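Local coordinates for protein cytochrome c55X (Pseudomonas aeruginosa PAO1, PDB 6TP9) that carries one covalently attached heme c and serves as a small periplasmic electron-transfer cytochrome associated with heme d1 biosynthesis, at residues R17-L20 against L21-G25; L53-T56 against V57-R61. The protein carries 1 engineered substitution. All coordinates share one frame; numbering follows the deposited sequence.

Contact 1 (R17-L20 against L21-G25). With HEC (heme c), chain L.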
loop_
_atom_site.group_PDB
_atom_site.type_symbol
_atom_site.label_atom_id
_atom_site.label_comp_id
_atom_site.label_asym_id
_atom_site.label_seq_id
_atom_site.Cartn_x
_atom_site.Cartn_y
_atom_site.Cartn_z
ATOM N N ARG A 17 -5.983 9.237 2.524
ATOM C CA ARG A 17 -5.141 8.401 1.675
ATOM C C ARG A 17 -3.952 7.854 2.452
ATOM O O ARG A 17 -3.605 6.674 2.322
ATOM C CB ARG A 17 -4.658 9.193 0.459
ATOM C CG ARG A 17 -5.750 9.509 -0.542
ATOM C CD ARG A 17 -5.194 10.129 -1.812
ATOM N NE ARG A 17 -6.221 10.305 -2.837
ATOM C CZ ARG A 17 -6.660 9.335 -3.634
ATOM N NH1 ARG A 17 -6.170 8.106 -3.528
ATOM N NH2 ARG A 17 -7.594 9.592 -4.539
ATOM N N HIS A 18 -3.311 8.695 3.264
ATOM C CA HIS A 18 -2.194 8.217 4.071
ATOM C C HIS A 18 -2.662 7.161 5.063
ATOM O O HIS A 18 -2.064 6.083 5.173
ATOM C CB HIS A 18 -1.532 9.384 4.800
ATOM C CG HIS A 18 -0.238 9.020 5.455
ATOM N ND1 HIS A 18 0.050 9.335 6.765
ATOM C CD2 HIS A 18 0.841 8.353 4.983
ATOM C CE1 HIS A 18 1.253 8.884 7.071
ATOM N NE2 HIS A 18 1.754 8.282 6.007
ATOM N N LEU A 19 -3.740 7.453 5.793
ATOM C CA LEU A 19 -4.289 6.489 6.740
ATOM C C LEU A 19 -4.573 5.156 6.059
ATOM O O LEU A 19 -4.218 4.090 6.574
ATOM C CB LEU A 19 -5.564 7.051 7.370
ATOM C CG LEU A 19 -6.290 6.137 8.355
ATOM C CD1 LEU A 19 -5.518 6.036 9.661
ATOM C CD2 LEU A 19 -7.705 6.632 8.594
ATOM N N LEU A 20 -5.216 5.203 4.890
ATOM C CA LEU A 20 -5.549 3.971 4.182
ATOM C C LEU A 20 -4.299 3.162 3.868
ATOM O O LEU A 20 -4.271 1.939 4.059
ATOM C CB LEU A 20 -6.303 4.301 2.892
ATOM C CG LEU A 20 -6.728 3.105 2.038
ATOM C CD1 LEU A 20 -7.735 2.242 2.775
ATOM C CD2 LEU A 20 -7.301 3.577 0.709
ATOM N N LEU A 21 -3.251 3.828 3.392
ATOM C CA LEU A 21 -2.097 3.110 2.873
ATOM C C LEU A 21 -1.200 2.584 3.987
ATOM O O LEU A 21 -0.654 1.481 3.867
ATOM C CB LEU A 21 -1.314 4.018 1.925
ATOM C CG LEU A 21 -2.130 4.423 0.694
ATOM C CD1 LEU A 21 -1.412 5.462 -0.143
ATOM C CD2 LEU A 21 -2.452 3.194 -0.147
ATOM N N GLN A 22 -1.039 3.335 5.076
ATOM C CA GLN A 22 -0.065 2.961 6.095
ATOM C C GLN A 22 -0.678 2.366 7.355
ATOM O O GLN A 22 -0.008 1.583 8.035
ATOM C CB GLN A 22 0.802 4.170 6.469
ATOM C CG GLN A 22 1.794 4.542 5.368
ATOM C CD GLN A 22 2.947 5.396 5.856
ATOM O OE1 GLN A 22 3.259 5.424 7.048
ATOM N NE2 GLN A 22 3.591 6.098 4.930
ATOM N N ASP A 23 -1.927 2.690 7.690
ATOM C CA ASP A 23 -2.587 2.077 8.841
ATOM C C ASP A 23 -3.517 0.942 8.421
ATOM O O ASP A 23 -3.363 -0.194 8.879
ATOM C CB ASP A 23 -3.365 3.128 9.643
ATOM C CG ASP A 23 -3.782 2.620 11.011
ATOM O OD1 ASP A 23 -4.237 1.460 11.104
ATOM O OD2 ASP A 23 -3.642 3.378 11.994
ATOM N N CYS A 24 -4.489 1.234 7.553
ATOM C CA CYS A 24 -5.409 0.196 7.102
ATOM C C CYS A 24 -4.678 -0.882 6.313
ATOM O O CYS A 24 -5.021 -2.066 6.397
ATOM C CB CYS A 24 -6.519 0.813 6.251
ATOM S SG CYS A 24 -7.256 2.311 6.946
ATOM N N GLY A 25 -3.657 -0.491 5.547
ATOM C CA GLY A 25 -2.972 -1.423 4.670
ATOM C C GLY A 25 -2.211 -2.520 5.385
ATOM O O GLY A 25 -1.922 -3.554 4.773
HETATM FE FE HEC L . -10.560 -3.560 8.383
HETATM C CHA HEC L . -13.051 -5.849 7.799
HETATM C CHB HEC L . -12.091 -1.384 6.192
HETATM C CHC HEC L . -8.285 -1.119 9.180
HETATM C CHD HEC L . -8.686 -5.866 10.041
HETATM N NA HEC L . -12.277 -3.593 7.247
HETATM C C1A HEC L . -13.122 -4.675 7.085
HETATM C C2A HEC L . -14.077 -4.353 6.040
HETATM C C3A HEC L . -13.803 -3.119 5.603
HETATM C C4A HEC L . -12.670 -2.620 6.350
HETATM C CMA HEC L . -14.545 -2.336 4.497
HETATM C CAA HEC L . -15.210 -5.272 5.529
HETATM C CBA HEC L . -14.786 -5.933 4.222
HETATM C CGA HEC L . -15.922 -6.737 3.648
HETATM O O1A HEC L . -17.093 -6.511 4.049
HETATM O O2A HEC L . -15.658 -7.605 2.777
HETATM N NB HEC L . -10.237 -1.632 7.779
HETATM C C1B HEC L . -11.016 -0.904 6.902
HETATM C C2B HEC L . -10.510 0.452 6.865
HETATM C C3B HEC L . -9.464 0.526 7.692
HETATM C C4B HEC L . -9.268 -0.782 8.279
HETATM C CMB HEC L . -11.085 1.600 6.008
HETATM C CAB HEC L . -8.586 1.763 7.974
HETATM C CBB HEC L . -9.443 2.970 8.398
HETATM N NC HEC L . -8.778 -3.513 9.365
HETATM C C1C HEC L . -8.061 -2.377 9.683
HETATM C C2C HEC L . -6.983 -2.754 10.570
HETATM C C3C HEC L . -7.159 -4.041 10.898
HETATM C C4C HEC L . -8.246 -4.561 10.087
HETATM C CMC HEC L . -6.032 -1.745 11.253
HETATM C CAC HEC L . -6.271 -4.890 11.839
HETATM C CBC HEC L . -6.061 -4.199 13.199
HETATM N ND HEC L . -10.824 -5.552 8.833
HETATM C C1D HEC L . -9.906 -6.300 9.569
HETATM C C2D HEC L . -10.448 -7.627 9.764
HETATM C C3D HEC L . -11.810 -7.625 9.066
HETATM C C4D HEC L . -11.960 -6.295 8.516
HETATM C CMD HEC L . -9.798 -8.805 10.518
HETATM C CAD HEC L . -12.801 -8.803 8.983
HETATM C CBD HEC L . -13.714 -8.747 10.204
HETATM C CGD HEC L . -14.733 -9.853 10.132
HETATM O O1D HEC L . -14.341 -11.018 9.870
HETATM O O2D HEC L . -15.938 -9.566 10.348
#
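Leu20 reaches forward along helix 10-27 to Cys24, its CD1 lying 4.0 Å from Cys24 CB. That branch gets there because CG stands trans to the backbone nitrogen (chi1 -180°), which places CG beside the carbonyl carbon, on the side of the next turn, where CD1 meets Cys24. Cys24 SG is joined to the heme by a thioether, 1.8 Å from CAB, the carbon carried on ring atom C3B. Leu21 folds the other way, over the preceding turn: its CG sits 3.1 Å from Arg17 O, the same carbonyl that accepts its backbone N-H. On another side of the helix the imidazole of His18 has the Gln22 amide at its edge, with the two planes 69° apart. NE2 of His18 and NE2 of Gln22 are 3.1 Å apart, but the angle is too poor for a hydrogen bond. Leu19 O is gripped twice, by Asp23 N at 2.9 Å and by Cys24 N at 3.0 Å, where the helix widens into a pi-type turn that takes in the attached Cys24. The second subunit packs Ile90 on Leu20 and Pro92 on Leu21. This is the N-terminal helix of a c-type cytochrome, running into the CXXCH heme-attachment motif of Cys24, Cys27 and His28.

Contact 2 (L53-T56 against V57-R61); sequences LVAT and VLMGR. With HEC (heme c), chain M.
A local contact within the last turns of helix 50-59, carried on into the chain that leaves it, brings Thr56 against Arg61 beside heme c, while Val54 and Leu58 face helix 75-86. Leu58 N donates to Val54 O at 2.9 Å, and the two side chains lie side by side, CG1 of Val54 being 3.9 Å from CD1 of Leu58. Both touch Ala78. After Met59 the helix ends at Gly60, whose positive phi (59°) turns the chain away; its bond from N to Thr56 O is weak. This turn brings the Arg61 side chain back across Thr56, and a bend at chi2 (-140°) lets the guanidinium lie with Thr56 CG2 3.9 Å above its centre. Thr56 OG1 also lies over the group, 3.0 Å from Arg61 NH1, yet that pair is badly angled; the hydroxyl is bonded to Ser52 O instead. Thr56 CG2 meets the porphyrin itself, 3.7 Å from heme C2A. At the guanidinium edge, in its plane, Arg61 NH1 donates to propionate oxygen O1A at 3.3 Å. Arg61 NE lies 3.3 Å from O2D of the other propionate. With Lys48 NZ also hydrogen-bonded to this heme, the two basic side chains probably offset the propionates' negative charge.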
loop_
_atom_site.group_PDB
_atom_site.type_symbol
_atom_site.label_atom_id
_atom_site.label_comp_id
_atom_site.label_asym_id
_atom_site.label_seq_id
_atom_site.Cartn_x
_atom_site.Cartn_y
_atom_site.Cartn_z
ATOM N N LEU A 53 17.489 -8.517 -6.659
ATOM C CA LEU A 53 16.480 -7.469 -6.568
ATOM C C LEU A 53 17.098 -6.152 -6.117
ATOM O O LEU A 53 16.748 -5.084 -6.635
ATOM C CB LEU A 53 15.372 -7.904 -5.608
ATOM C CG LEU A 53 14.773 -9.284 -5.894
ATOM C CD1 LEU A 53 13.839 -9.717 -4.774
ATOM C CD2 LEU A 53 14.044 -9.288 -7.227
ATOM N N VAL A 54 18.022 -6.204 -5.155
ATOM C CA VAL A 54 18.695 -4.986 -4.715
ATOM C C VAL A 54 19.466 -4.363 -5.870
ATOM O O VAL A 54 19.424 -3.144 -6.080
ATOM C CB VAL A 54 19.617 -5.286 -3.519
ATOM C CG1 VAL A 54 20.485 -4.076 -3.198
ATOM C CG2 VAL A 54 18.793 -5.690 -2.308
ATOM N N ALA A 55 20.186 -5.186 -6.633
ATOM C CA ALA A 55 20.876 -4.684 -7.814
ATOM C C ALA A 55 19.902 -3.979 -8.749
ATOM O O ALA A 55 20.152 -2.852 -9.192
ATOM C CB ALA A 55 21.581 -5.833 -8.535
ATOM N N THR A 56 18.775 -4.631 -9.050
ATOM C CA THR A 56 17.786 -4.028 -9.937
ATOM C C THR A 56 17.346 -2.662 -9.430
ATOM O O THR A 56 17.169 -1.726 -10.218
ATOM C CB THR A 56 16.574 -4.951 -10.080
ATOM O OG1 THR A 56 16.990 -6.220 -10.598
ATOM C CG2 THR A 56 15.544 -4.336 -11.015
ATOM N N VAL A 57 17.152 -2.528 -8.117
ATOM C CA VAL A 57 16.753 -1.241 -7.556
ATOM C C VAL A 57 17.848 -0.207 -7.781
ATOM O O VAL A 57 17.590 0.912 -8.238
ATOM C CB VAL A 57 16.422 -1.386 -6.059
ATOM C CG1 VAL A 57 16.110 -0.023 -5.451
ATOM C CG2 VAL A 57 15.260 -2.348 -5.853
ATOM N N LEU A 58 19.092 -0.572 -7.464
ATOM C CA LEU A 58 20.187 0.385 -7.548
ATOM C C LEU A 58 20.544 0.717 -8.990
ATOM O O LEU A 58 20.936 1.853 -9.280
ATOM C CB LEU A 58 21.413 -0.166 -6.821
ATOM C CG LEU A 58 21.306 -0.283 -5.303
ATOM C CD1 LEU A 58 22.492 -1.062 -4.767
ATOM C CD2 LEU A 58 21.226 1.089 -4.650
ATOM N N MET A 59 20.413 -0.248 -9.901
ATOM C CA MET A 59 20.851 -0.079 -11.278
ATOM C C MET A 59 19.721 -0.143 -12.295
ATOM O O MET A 59 19.986 -0.021 -13.496
ATOM C CB MET A 59 21.898 -1.145 -11.629
ATOM C CG MET A 59 23.050 -1.218 -10.644
ATOM S SD MET A 59 24.446 -2.164 -11.275
ATOM C CE MET A 59 24.074 -3.774 -10.595
ATOM N N GLY A 60 18.479 -0.324 -11.861
ATOM C CA GLY A 60 17.407 -0.456 -12.821
ATOM C C GLY A 60 17.645 -1.639 -13.750
ATOM O O GLY A 60 18.558 -2.443 -13.577
ATOM N N ARG A 61 16.781 -1.723 -14.754
ATOM C CA ARG A 61 16.919 -2.717 -15.818
ATOM C C ARG A 61 17.078 -2.011 -17.152
ATOM O O ARG A 61 16.129 -1.347 -17.611
ATOM C CB ARG A 61 15.716 -3.656 -15.861
ATOM C CG ARG A 61 15.741 -4.688 -14.766
ATOM C CD ARG A 61 15.280 -6.043 -15.255
ATOM N NE ARG A 61 15.086 -6.940 -14.124
ATOM C CZ ARG A 61 16.076 -7.454 -13.403
ATOM N NH1 ARG A 61 15.807 -8.255 -12.382
ATOM N NH2 ARG A 61 17.337 -7.163 -13.697
HETATM FE FE HEC M . 10.481 -1.158 -10.724
HETATM C CHA HEC M . 11.172 -4.242 -12.052
HETATM C CHB HEC M . 11.594 -2.275 -7.638
HETATM C CHC HEC M . 10.088 1.974 -9.439
HETATM C CHD HEC M . 8.936 -0.171 -13.628
HETATM N NA HEC M . 11.213 -2.932 -9.970
HETATM C C1A HEC M . 11.475 -4.062 -10.721
HETATM C C2A HEC M . 12.124 -5.034 -9.863
HETATM C C3A HEC M . 12.243 -4.498 -8.647
HETATM C C4A HEC M . 11.672 -3.165 -8.687
HETATM C CMA HEC M . 12.876 -5.178 -7.415
HETATM C CAA HEC M . 12.594 -6.443 -10.287
HETATM C CBA HEC M . 11.458 -7.441 -10.084
HETATM C CGA HEC M . 11.900 -8.819 -10.502
HETATM O O1A HEC M . 13.132 -9.036 -10.646
HETATM O O2A HEC M . 11.018 -9.699 -10.684
HETATM N NB HEC M . 10.783 -0.319 -8.883
HETATM C C1B HEC M . 11.250 -0.945 -7.742
HETATM C C2B HEC M . 11.326 0.051 -6.689
HETATM C C3B HEC M . 10.910 1.214 -7.191
HETATM C C4B HEC M . 10.561 1.009 -8.579
HETATM C CMB HEC M . 11.789 -0.188 -5.235
HETATM C CAB HEC M . 10.809 2.555 -6.437
HETATM C CBB HEC M . 12.182 2.929 -5.848
HETATM N NC HEC M . 9.615 0.559 -11.389
HETATM C C1C HEC M . 9.661 1.772 -10.731
HETATM C C2C HEC M . 9.149 2.793 -11.619
HETATM C C3C HEC M . 8.882 2.218 -12.797
HETATM C C4C HEC M . 9.134 0.793 -12.663
HETATM C CMC HEC M . 9.081 4.302 -11.291
HETATM C CAC HEC M . 8.315 2.927 -14.050
HETATM C CBC HEC M . 9.168 4.156 -14.419
HETATM N ND HEC M . 10.092 -2.068 -12.548
HETATM C C1D HEC M . 9.465 -1.444 -13.625
HETATM C C2D HEC M . 9.470 -2.351 -14.753
HETATM C C3D HEC M . 10.172 -3.618 -14.251
HETATM C C4D HEC M . 10.520 -3.352 -12.876
HETATM C CMD HEC M . 8.895 -2.107 -16.163
HETATM C CAD HEC M . 10.450 -4.916 -15.035
HETATM C CBD HEC M . 11.730 -4.788 -15.853
HETATM C CGD HEC M . 11.913 -6.079 -16.602
HETATM O O1D HEC M . 11.518 -6.135 -17.795
HETATM O O2D HEC M . 12.436 -7.056 -16.003
#

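In the fold
Contacts 1 and 2 follow one another along the chain and lie on opposite sides of its centre, with their own centres about 27 Å apart and their nearest atoms about 17 Å apart. Each meets a different heme. The heme bonded to contact 1 also receives hydrogen bonds from Lys48 and Arg61 of the second subunit, whose Trp69 packs on Asp23. Arg61 of contact 2 makes the equivalent hydrogen bond to the other heme, which is therefore probably attached to the second subunit. The heme of contact 1 is thus held by two chains, and the other probably is too, the attachment helix coming from one chain and the 53-61 wall from the other, consistent with 3D domain swapping.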